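Local coordinates for protein 2-nitropropane dioxygenase (Streptomyces ansochromogenes, PDB 3BW2) that binds flavin mononucleotide in a TIM barrel and probably uses molecular oxygen for the oxidative denitrification of alkyl nitronates, at residues 22-27 against 51-56; 94-99 against 302-307; 150-155 against 181-186. One frame throughout, in Å; residues are numbered along the deposited sequence.

Interaction 1: residues 22-27 against 51-56; sequences VSVPQL and YQEIKR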
loop_
_atom_site.group_PDB
_atom_site.type_symbol
_atom_site.label_atom_id
_atom_site.label_comp_id
_atom_site.label_asym_id
_atom_site.label_seq_id
_atom_site.Cartn_x
_atom_site.Cartn_y
_atom_site.Cartn_z
ATOM N N VAL A 22 -23.274 -10.173 2.570
ATOM C CA VAL A 22 -23.104 -8.906 1.873
ATOM C C VAL A 22 -23.454 -9.000 0.388
ATOM O O VAL A 22 -24.345 -8.299 -0.095
ATOM C CB VAL A 22 -21.658 -8.384 2.024
ATOM C CG1 VAL A 22 -21.442 -7.157 1.143
ATOM C CG2 VAL A 22 -21.391 -8.041 3.487
ATOM N N SER A 23 -22.762 -9.872 -0.337
ATOM C CA SER A 23 -23.013 -10.010 -1.766
ATOM C C SER A 23 -24.113 -11.007 -2.121
ATOM O O SER A 23 -23.848 -12.118 -2.580
ATOM C CB SER A 23 -21.711 -10.368 -2.497
ATOM O OG SER A 23 -21.033 -11.416 -1.847
ATOM N N VAL A 24 -25.356 -10.586 -1.922
ATOM C CA VAL A 24 -26.522 -11.409 -2.221
ATOM C C VAL A 24 -26.829 -11.370 -3.722
ATOM O O VAL A 24 -26.300 -10.526 -4.446
ATOM C CB VAL A 24 -27.742 -10.908 -1.421
ATOM C CG1 VAL A 24 -27.496 -11.112 0.067
ATOM C CG2 VAL A 24 -27.989 -9.422 -1.711
ATOM N N PRO A 25 -27.682 -12.291 -4.211
ATOM C CA PRO A 25 -28.026 -12.322 -5.637
ATOM C C PRO A 25 -28.389 -10.961 -6.229
ATOM O O PRO A 25 -27.956 -10.626 -7.326
ATOM C CB PRO A 25 -29.194 -13.307 -5.685
ATOM C CG PRO A 25 -28.822 -14.297 -4.620
ATOM C CD PRO A 25 -28.354 -13.387 -3.486
ATOM N N GLN A 26 -29.186 -10.177 -5.510
ATOM C CA GLN A 26 -29.582 -8.869 -6.017
ATOM C C GLN A 26 -28.398 -7.957 -6.310
ATOM O O GLN A 26 -28.454 -7.144 -7.226
ATOM C CB GLN A 26 -30.530 -8.177 -5.041
ATOM C CG GLN A 26 -31.958 -8.674 -5.125
ATOM C CD GLN A 26 -32.927 -7.796 -4.351
ATOM O OE1 GLN A 26 -34.136 -8.053 -4.333
ATOM N NE2 GLN A 26 -32.403 -6.751 -3.708
ATOM N N LEU A 27 -27.325 -8.080 -5.537
ATOM C CA LEU A 27 -26.154 -7.240 -5.785
ATOM C C LEU A 27 -25.463 -7.697 -7.068
ATOM O O LEU A 27 -25.231 -6.903 -7.978
ATOM C CB LEU A 27 -25.167 -7.310 -4.612
ATOM C CG LEU A 27 -23.847 -6.538 -4.795
ATOM C CD1 LEU A 27 -24.128 -5.084 -5.180
ATOM C CD2 LEU A 27 -23.041 -6.593 -3.504
ATOM N N TYR A 51 -25.828 -23.121 -3.651
ATOM C CA TYR A 51 -26.601 -23.526 -4.815
ATOM C C TYR A 51 -27.892 -22.733 -4.984
ATOM O O TYR A 51 -28.256 -22.378 -6.102
ATOM C CB TYR A 51 -26.908 -25.025 -4.758
ATOM C CG TYR A 51 -27.335 -25.603 -6.092
ATOM C CD1 TYR A 51 -26.788 -25.130 -7.287
ATOM C CD2 TYR A 51 -28.241 -26.658 -6.157
ATOM C CE1 TYR A 51 -27.131 -25.695 -8.517
ATOM C CE2 TYR A 51 -28.592 -27.237 -7.384
ATOM C CZ TYR A 51 -28.032 -26.751 -8.558
ATOM O OH TYR A 51 -28.360 -27.330 -9.770
ATOM N N GLN A 52 -28.579 -22.447 -3.880
ATOM C CA GLN A 52 -29.820 -21.685 -3.954
ATOM C C GLN A 52 -29.569 -20.279 -4.491
ATOM O O GLN A 52 -30.369 -19.758 -5.269
ATOM C CB GLN A 52 -30.492 -21.600 -2.579
ATOM C CG GLN A 52 -30.860 -22.952 -1.982
ATOM C CD GLN A 52 -31.593 -23.843 -2.968
ATOM O OE1 GLN A 52 -32.614 -23.453 -3.535
ATOM N NE2 GLN A 52 -31.073 -25.051 -3.179
ATOM N N GLU A 53 -28.468 -19.657 -4.082
ATOM C CA GLU A 53 -28.169 -18.312 -4.568
ATOM C C GLU A 53 -27.836 -18.347 -6.055
ATOM O O GLU A 53 -28.232 -17.461 -6.813
ATOM C CB GLU A 53 -27.004 -17.693 -3.793
ATOM C CG GLU A 53 -27.315 -17.351 -2.347
ATOM C CD GLU A 53 -26.368 -16.299 -1.799
ATOM O OE1 GLU A 53 -25.152 -16.393 -2.074
ATOM O OE2 GLU A 53 -26.839 -15.383 -1.090
ATOM N N ILE A 54 -27.103 -19.371 -6.476
ATOM C CA ILE A 54 -26.749 -19.507 -7.884
ATOM C C ILE A 54 -28.023 -19.577 -8.723
ATOM O O ILE A 54 -28.147 -18.893 -9.740
ATOM C CB ILE A 54 -25.893 -20.775 -8.123
ATOM C CG1 ILE A 54 -24.503 -20.578 -7.508
ATOM C CG2 ILE A 54 -25.775 -21.061 -9.615
ATOM C CD1 ILE A 54 -23.633 -21.820 -7.515
ATOM N N LYS A 55 -28.975 -20.396 -8.293
ATOM C CA LYS A 55 -30.236 -20.524 -9.020
ATOM C C LYS A 55 -30.982 -19.191 -9.013
ATOM O O LYS A 55 -31.520 -18.756 -10.030
ATOM C CB LYS A 55 -31.107 -21.606 -8.381
ATOM C CG LYS A 55 -30.568 -23.015 -8.551
ATOM C CD LYS A 55 -31.534 -24.029 -7.965
ATOM C CE LYS A 55 -31.105 -25.449 -8.277
ATOM N NZ LYS A 55 -32.105 -26.448 -7.797
ATOM N N ARG A 56 -31.003 -18.550 -7.850
ATOM C CA ARG A 56 -31.666 -17.266 -7.678
ATOM C C ARG A 56 -31.116 -16.255 -8.682
ATOM O O ARG A 56 -31.868 -15.600 -9.404
ATOM C CB ARG A 56 -31.419 -16.761 -6.256
ATOM C CG ARG A 56 -32.146 -15.483 -5.879
ATOM C CD ARG A 56 -33.528 -15.787 -5.327
ATOM N NE ARG A 56 -34.587 -15.297 -6.204
ATOM C CZ ARG A 56 -34.810 -14.011 -6.459
ATOM N NH1 ARG A 56 -35.797 -13.660 -7.273
ATOM N NH2 ARG A 56 -34.051 -13.079 -5.897
HETATM O O HOH W 1 -23.367 -14.434 -1.996
#
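Pro25 and Glu53 mark the closest backbone approach, with CA atoms 6.1 Å apart, where the opening turn of helix 25-33 comes up to the middle of helix 47-60. In the TIM barrel these are consecutive outer helices, separated in sequence by strand 38-41, and the contact illustrates how such neighbours can meet through one small ring. Residues 22-24 lead into the first helix: Ser23 is the centre of an inverse gamma turn, and Val24 stands at the N-cap, its carbonyl O accepting the N-H of Leu27. Pro25 follows with its ring aimed at the second helix, where Glu53 and Arg56, one turn apart, share it: Arg56 covers CB and CG, while Glu53 meets CG and CD. The two aliphatic stems both run at about a right angle to the ring. Arg56 contributes its CG, which lies 3.7 Å from Pro25 CB and equally near CG of the same ring. That methylene gets there because it is anti to the backbone N (chi1 -175°); beyond it the chain bends at chi2 and chi3. Glu53 CB approaches Pro25 CG at 3.9 Å, and the extended glutamate chain carries the carboxylate past the ring toward the start of helix 25-33, a place where the helix dipole would probably stabilise negative charge. A water lies 2.7 Å from Glu53 OE1 and also close to Ser23 O, although that second distance is too short to be trusted. The side chain of Ser23 is engaged away from helix 47-60, with OG hydrogen-bonded to Met18 O. The side chain of Glu53 also touches Leu40 of the intervening strand, while its other carboxylate oxygen, OE2, lies 3.5 Å from Pro25 CD.

Interaction 2: residues 94-99 against 302-307; sequences AWYETE and SPLRKA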
loop_
_atom_site.group_PDB
_atom_site.type_symbol
_atom_site.label_atom_id
_atom_site.label_comp_id
_atom_site.label_asym_id
_atom_site.label_seq_id
_atom_site.Cartn_x
_atom_site.Cartn_y
_atom_site.Cartn_z
ATOM N N ALA A 94 -20.306 -12.469 28.136
ATOM C CA ALA A 94 -21.223 -12.039 29.187
ATOM C C ALA A 94 -21.986 -10.782 28.766
ATOM O O ALA A 94 -23.207 -10.706 28.921
ATOM C CB ALA A 94 -20.450 -11.772 30.473
ATOM N N TRP A 95 -21.267 -9.802 28.227
ATOM C CA TRP A 95 -21.885 -8.553 27.796
ATOM C C TRP A 95 -22.947 -8.756 26.722
ATOM O O TRP A 95 -24.056 -8.239 26.831
ATOM C CB TRP A 95 -20.822 -7.577 27.285
ATOM C CG TRP A 95 -21.400 -6.246 26.905
ATOM C CD1 TRP A 95 -21.661 -5.791 25.644
ATOM C CD2 TRP A 95 -21.842 -5.219 27.801
ATOM N NE1 TRP A 95 -22.241 -4.545 25.698
ATOM C CE2 TRP A 95 -22.364 -4.170 27.011
ATOM C CE3 TRP A 95 -21.851 -5.085 29.197
ATOM C CZ2 TRP A 95 -22.891 -2.997 27.570
ATOM C CZ3 TRP A 95 -22.375 -3.917 29.754
ATOM C CH2 TRP A 95 -22.888 -2.890 28.939
ATOM N N TYR A 96 -22.605 -9.505 25.679
ATOM C CA TYR A 96 -23.545 -9.764 24.602
ATOM C C TYR A 96 -24.477 -10.906 24.977
ATOM O O TYR A 96 -25.287 -11.347 24.165
ATOM C CB TYR A 96 -22.787 -10.078 23.307
ATOM C CG TYR A 96 -22.119 -8.856 22.715
ATOM C CD1 TYR A 96 -22.880 -7.800 22.209
ATOM C CD2 TYR A 96 -20.730 -8.730 22.704
ATOM C CE1 TYR A 96 -22.276 -6.645 21.711
ATOM C CE2 TYR A 96 -20.114 -7.577 22.210
ATOM C CZ TYR A 96 -20.894 -6.541 21.717
ATOM O OH TYR A 96 -20.296 -5.391 21.248
ATOM N N GLU A 97 -24.348 -11.373 26.217
ATOM C CA GLU A 97 -25.176 -12.452 26.752
ATOM C C GLU A 97 -25.323 -13.633 25.804
ATOM O O GLU A 97 -26.434 -14.056 25.478
ATOM C CB GLU A 97 -26.557 -11.910 27.122
ATOM C CG GLU A 97 -26.501 -10.759 28.116
ATOM C CD GLU A 97 -27.871 -10.246 28.503
ATOM O OE1 GLU A 97 -28.623 -9.808 27.607
ATOM O OE2 GLU A 97 -28.193 -10.280 29.708
ATOM N N THR A 98 -24.190 -14.169 25.369
ATOM C CA THR A 98 -24.190 -15.300 24.459
ATOM C C THR A 98 -22.918 -16.111 24.664
ATOM O O THR A 98 -21.908 -15.591 25.138
ATOM C CB THR A 98 -24.275 -14.825 22.998
ATOM O OG1 THR A 98 -24.335 -15.960 22.126
ATOM C CG2 THR A 98 -23.062 -13.982 22.644
ATOM N N GLU A 99 -22.979 -17.388 24.315
ATOM C CA GLU A 99 -21.839 -18.288 24.456
ATOM C C GLU A 99 -20.897 -18.165 23.264
ATOM O O GLU A 99 -21.336 -17.897 22.148
ATOM C CB GLU A 99 -22.332 -19.734 24.547
ATOM C CG GLU A 99 -23.135 -20.051 25.789
ATOM C CD GLU A 99 -22.252 -20.455 26.947
ATOM O OE1 GLU A 99 -21.551 -21.481 26.819
ATOM O OE2 GLU A 99 -22.255 -19.753 27.982
ATOM N N SER A 302 -18.095 -15.672 16.132
ATOM C CA SER A 302 -19.309 -15.561 15.331
ATOM C C SER A 302 -20.545 -15.174 16.143
ATOM O O SER A 302 -21.286 -14.274 15.751
ATOM C CB SER A 302 -19.570 -16.862 14.575
ATOM O OG SER A 302 -20.694 -16.702 13.730
ATOM N N PRO A 303 -20.788 -15.855 17.280
ATOM C CA PRO A 303 -21.951 -15.542 18.116
ATOM C C PRO A 303 -21.881 -14.115 18.662
ATOM O O PRO A 303 -22.898 -13.438 18.783
ATOM C CB PRO A 303 -21.868 -16.582 19.231
ATOM C CG PRO A 303 -21.192 -17.739 18.565
ATOM C CD PRO A 303 -20.099 -17.056 17.786
ATOM N N LEU A 304 -20.676 -13.665 18.996
ATOM C CA LEU A 304 -20.491 -12.314 19.524
ATOM C C LEU A 304 -20.867 -11.291 18.459
ATOM O O LEU A 304 -21.592 -10.330 18.728
ATOM C CB LEU A 304 -19.035 -12.108 19.957
ATOM C CG LEU A 304 -18.529 -13.018 21.082
ATOM C CD1 LEU A 304 -17.041 -12.763 21.335
ATOM C CD2 LEU A 304 -19.339 -12.768 22.346
ATOM N N ARG A 305 -20.379 -11.510 17.243
ATOM C CA ARG A 305 -20.668 -10.603 16.144
ATOM C C ARG A 305 -22.150 -10.586 15.787
ATOM O O ARG A 305 -22.689 -9.535 15.449
ATOM C CB ARG A 305 -19.828 -10.977 14.922
ATOM C CG ARG A 305 -18.367 -10.564 15.049
ATOM C CD ARG A 305 -17.574 -10.989 13.831
ATOM N NE ARG A 305 -17.224 -12.401 13.888
ATOM C CZ ARG A 305 -16.809 -13.105 12.844
ATOM N NH1 ARG A 305 -16.701 -12.528 11.654
ATOM N NH2 ARG A 305 -16.490 -14.383 12.995
ATOM N N LYS A 306 -22.805 -11.743 15.860
ATOM C CA LYS A 306 -24.235 -11.818 15.561
ATOM C C LYS A 306 -25.010 -10.991 16.583
ATOM O O LYS A 306 -25.925 -10.250 16.234
ATOM C CB LYS A 306 -24.746 -13.262 15.625
ATOM C CG LYS A 306 -24.260 -14.192 14.525
ATOM C CD LYS A 306 -25.079 -15.484 14.553
ATOM C CE LYS A 306 -24.607 -16.491 13.516
ATOM N NZ LYS A 306 -23.281 -17.074 13.863
ATOM N N ALA A 307 -24.645 -11.136 17.849
ATOM C CA ALA A 307 -25.310 -10.403 18.918
ATOM C C ALA A 307 -25.115 -8.901 18.737
ATOM O O ALA A 307 -26.063 -8.123 18.857
ATOM C CB ALA A 307 -24.763 -10.843 20.265
#
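Tyr96, Leu304 and Ala307 lose the most surface where the chain just past helix 90-95 packs on helix 296-311. The chain leaves helix 90-95 through a Schellman motif, in which Glu97 takes a positive phi of 46°, and this turn leaves Tyr96 and Thr98 both facing the second helix. Tyr96 meets Ala307 near the root of its side chain: the CB atoms of Tyr96 and Ala307 are 3.7 Å apart, and the same methyl reaches the start of the ring obliquely. With CG anti to its carbonyl carbon (chi1 -72°), the tyrosine ring is laid between two neighbours. Trp95 CD1 sits over the centre of one face, and Leu304 O lies above the opposite face, displaced toward the rim. The phenol oxygen looks past the contact to Asp313 and Arg281, both hydrogen-bonded to it.

Leu304 does not point straight at the other segment, but its end comes nearer, bringing CD2 to 3.9 Å from Thr98 CG2. The same methyl of Leu304 stands 4.3 Å from Tyr96 CD2, so it fits beside both. Thr98 uses both branches: CG2 meets the leucine and Pro303 O, and OG1 lies 3.9 Å from Pro303 CB. That proline is also approached by the backbone, since Glu99 O lies 3.2 Å from Pro303 CB.

No hydrogen bond joins the two segments. The join is made by methyls, a proline ring and one aromatic ring, with the carbonyl oxygens of Glu99 and Leu304 packed against them, which implies that it depends on complementary shape, while the directional bonds of Tyr96 go to residues beyond the contact.

Interaction 3: residues 150-155 against 181-186; sequences VTATTP and GTHRDS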
loop_
_atom_site.group_PDB
_atom_site.type_symbol
_atom_site.label_atom_id
_atom_site.label_comp_id
_atom_site.label_asym_id
_atom_site.label_seq_id
_atom_site.Cartn_x
_atom_site.Cartn_y
_atom_site.Cartn_z
ATOM N N VAL A 150 -7.732 -16.908 -8.806
ATOM C CA VAL A 150 -7.177 -17.172 -7.484
ATOM C C VAL A 150 -6.447 -15.934 -6.971
ATOM O O VAL A 150 -5.707 -15.286 -7.713
ATOM C CB VAL A 150 -6.167 -18.343 -7.506
ATOM C CG1 VAL A 150 -5.639 -18.595 -6.100
ATOM C CG2 VAL A 150 -6.824 -19.605 -8.062
ATOM N N THR A 151 -6.648 -15.603 -5.700
ATOM C CA THR A 151 -5.976 -14.442 -5.119
ATOM C C THR A 151 -4.531 -14.747 -4.719
ATOM O O THR A 151 -4.214 -15.850 -4.262
ATOM C CB THR A 151 -6.723 -13.929 -3.862
ATOM O OG1 THR A 151 -7.955 -13.314 -4.255
ATOM C CG2 THR A 151 -5.866 -12.909 -3.096
ATOM N N ALA A 152 -3.664 -13.755 -4.898
ATOM C CA ALA A 152 -2.255 -13.848 -4.530
ATOM C C ALA A 152 -1.900 -12.493 -3.927
ATOM O O ALA A 152 -2.409 -11.470 -4.377
ATOM C CB ALA A 152 -1.394 -14.118 -5.761
ATOM N N THR A 153 -1.039 -12.479 -2.914
ATOM C CA THR A 153 -0.659 -11.219 -2.280
ATOM C C THR A 153 0.821 -10.878 -2.492
ATOM O O THR A 153 1.285 -9.813 -2.078
ATOM C CB THR A 153 -0.965 -11.242 -0.763
ATOM O OG1 THR A 153 -0.166 -12.241 -0.122
ATOM C CG2 THR A 153 -2.447 -11.557 -0.524
ATOM N N THR A 154 1.542 -11.789 -3.145
ATOM C CA THR A 154 2.965 -11.620 -3.440
ATOM C C THR A 154 3.251 -12.207 -4.817
ATOM O O THR A 154 2.455 -12.987 -5.352
ATOM C CB THR A 154 3.864 -12.394 -2.448
ATOM O OG1 THR A 154 3.615 -13.801 -2.591
ATOM C CG2 THR A 154 3.587 -11.975 -1.016
ATOM N N PRO A 155 4.389 -11.838 -5.417
ATOM C CA PRO A 155 4.666 -12.412 -6.734
ATOM C C PRO A 155 4.882 -13.926 -6.634
ATOM O O PRO A 155 4.605 -14.665 -7.579
ATOM C CB PRO A 155 5.905 -11.638 -7.206
ATOM C CG PRO A 155 6.530 -11.140 -5.935
ATOM C CD PRO A 155 5.353 -10.774 -5.082
ATOM N N GLY A 181 -5.774 -12.489 1.179
ATOM C CA GLY A 181 -5.789 -13.813 0.583
ATOM C C GLY A 181 -4.457 -14.549 0.560
ATOM O O GLY A 181 -4.132 -15.214 -0.425
ATOM N N THR A 182 -3.679 -14.426 1.633
ATOM C CA THR A 182 -2.393 -15.119 1.718
ATOM C C THR A 182 -2.672 -16.626 1.685
ATOM O O THR A 182 -3.664 -17.091 2.242
ATOM C CB THR A 182 -1.654 -14.765 3.025
ATOM O OG1 THR A 182 -2.554 -14.902 4.124
ATOM C CG2 THR A 182 -1.134 -13.340 2.988
ATOM N N HIS A 183 -1.798 -17.387 1.034
ATOM C CA HIS A 183 -1.993 -18.829 0.914
ATOM C C HIS A 183 -1.720 -19.565 2.220
ATOM O O HIS A 183 -2.206 -20.678 2.434
ATOM C CB HIS A 183 -1.114 -19.375 -0.216
ATOM C CG HIS A 183 -1.431 -18.784 -1.557
ATOM N ND1 HIS A 183 -0.754 -19.131 -2.706
ATOM C CD2 HIS A 183 -2.356 -17.867 -1.930
ATOM C CE1 HIS A 183 -1.246 -18.454 -3.728
ATOM N NE2 HIS A 183 -2.219 -17.679 -3.284
ATOM N N ARG A 184 -0.945 -18.928 3.085
ATOM C CA ARG A 184 -0.603 -19.462 4.398
ATOM C C ARG A 184 -0.443 -18.271 5.337
ATOM O O ARG A 184 0.172 -17.272 4.969
ATOM C CB ARG A 184 0.706 -20.252 4.335
ATOM C CG ARG A 184 0.541 -21.701 3.909
ATOM C CD ARG A 184 1.896 -22.383 3.745
ATOM N NE ARG A 184 2.768 -22.170 4.900
ATOM C CZ ARG A 184 2.538 -22.649 6.120
ATOM N NH1 ARG A 184 1.456 -23.381 6.359
ATOM N NH2 ARG A 184 3.393 -22.392 7.105
ATOM N N ASP A 185 -1.003 -18.368 6.540
ATOM C CA ASP A 185 -0.906 -17.271 7.497
ATOM C C ASP A 185 0.112 -17.531 8.595
ATOM O O ASP A 185 0.103 -18.586 9.223
ATOM C CB ASP A 185 -2.271 -16.991 8.141
ATOM C CG ASP A 185 -2.203 -15.898 9.204
ATOM O OD1 ASP A 185 -1.558 -14.860 8.951
ATOM O OD2 ASP A 185 -2.800 -16.071 10.290
ATOM N N SER A 186 0.986 -16.556 8.818
ATOM C CA SER A 186 2.004 -16.651 9.859
ATOM C C SER A 186 2.335 -15.259 10.379
ATOM O O SER A 186 2.135 -14.257 9.686
ATOM C CB SER A 186 3.276 -17.306 9.319
ATOM O OG SER A 186 3.850 -16.520 8.290
HETATM O O HOH W 2 -5.876 -16.755 -1.754
#
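His183 reaches back from the loop after strand 178-179 to the C-terminal end of barrel strand 147-152, the end of a TIM barrel where cofactors bind. A chi1 of -61° brings the imidazole round to the strand, its NE2-H pointing at Thr151 O, 2.9 Å away. The bond is fairly straight, 157° at the hydrogen; the acceptor lies in the ring plane, and the ring nitrogen in the carbonyl plane. Replacing His183 by an alanine removes the imidazole and is likely to leave Thr151 O with a water but without its N-H donor, the loop less firmly tied to the strand. That water donates to Thr151 O and to Gly181 O as well. Thr151 turns CG2 anti to its own N, setting that methyl 3.8 Å from Gly181 CA, where a side chain would collide with it. Thr153 lays its CG2 over the peptide joining Gly181 to Thr182. Glu157 ties the segments from helix 155-163, accepting the N-H groups of Thr153 and His183. Thr182 sends OG1 to Arg273, leaving its methyl CG2 3.4 Å from Thr153 OG1.

The three contacts sit apart in one TIM barrel and stand differently toward the flavin. Interactions 1 and 3 lie on opposite sides of the chain's centre, their own centres 26 Å apart, yet both lie near the FMN: the side chain of Ser23 is about 6 Å from the bound cofactor and that of Thr151 about 5 Å. Known FMN-binding residues are close by, the side chains of Ala19 (about 6 Å) and Asn68 (about 8 Å) from that of Ser23, and Gln172 and Gln235 beside interaction 3. Interaction 2 is remote from these sites, its centre 27 Å from that of interaction 1 and 31 Å from that of interaction 3. Its segments, 203 residues apart, bracket both segments of interaction 3 in sequence.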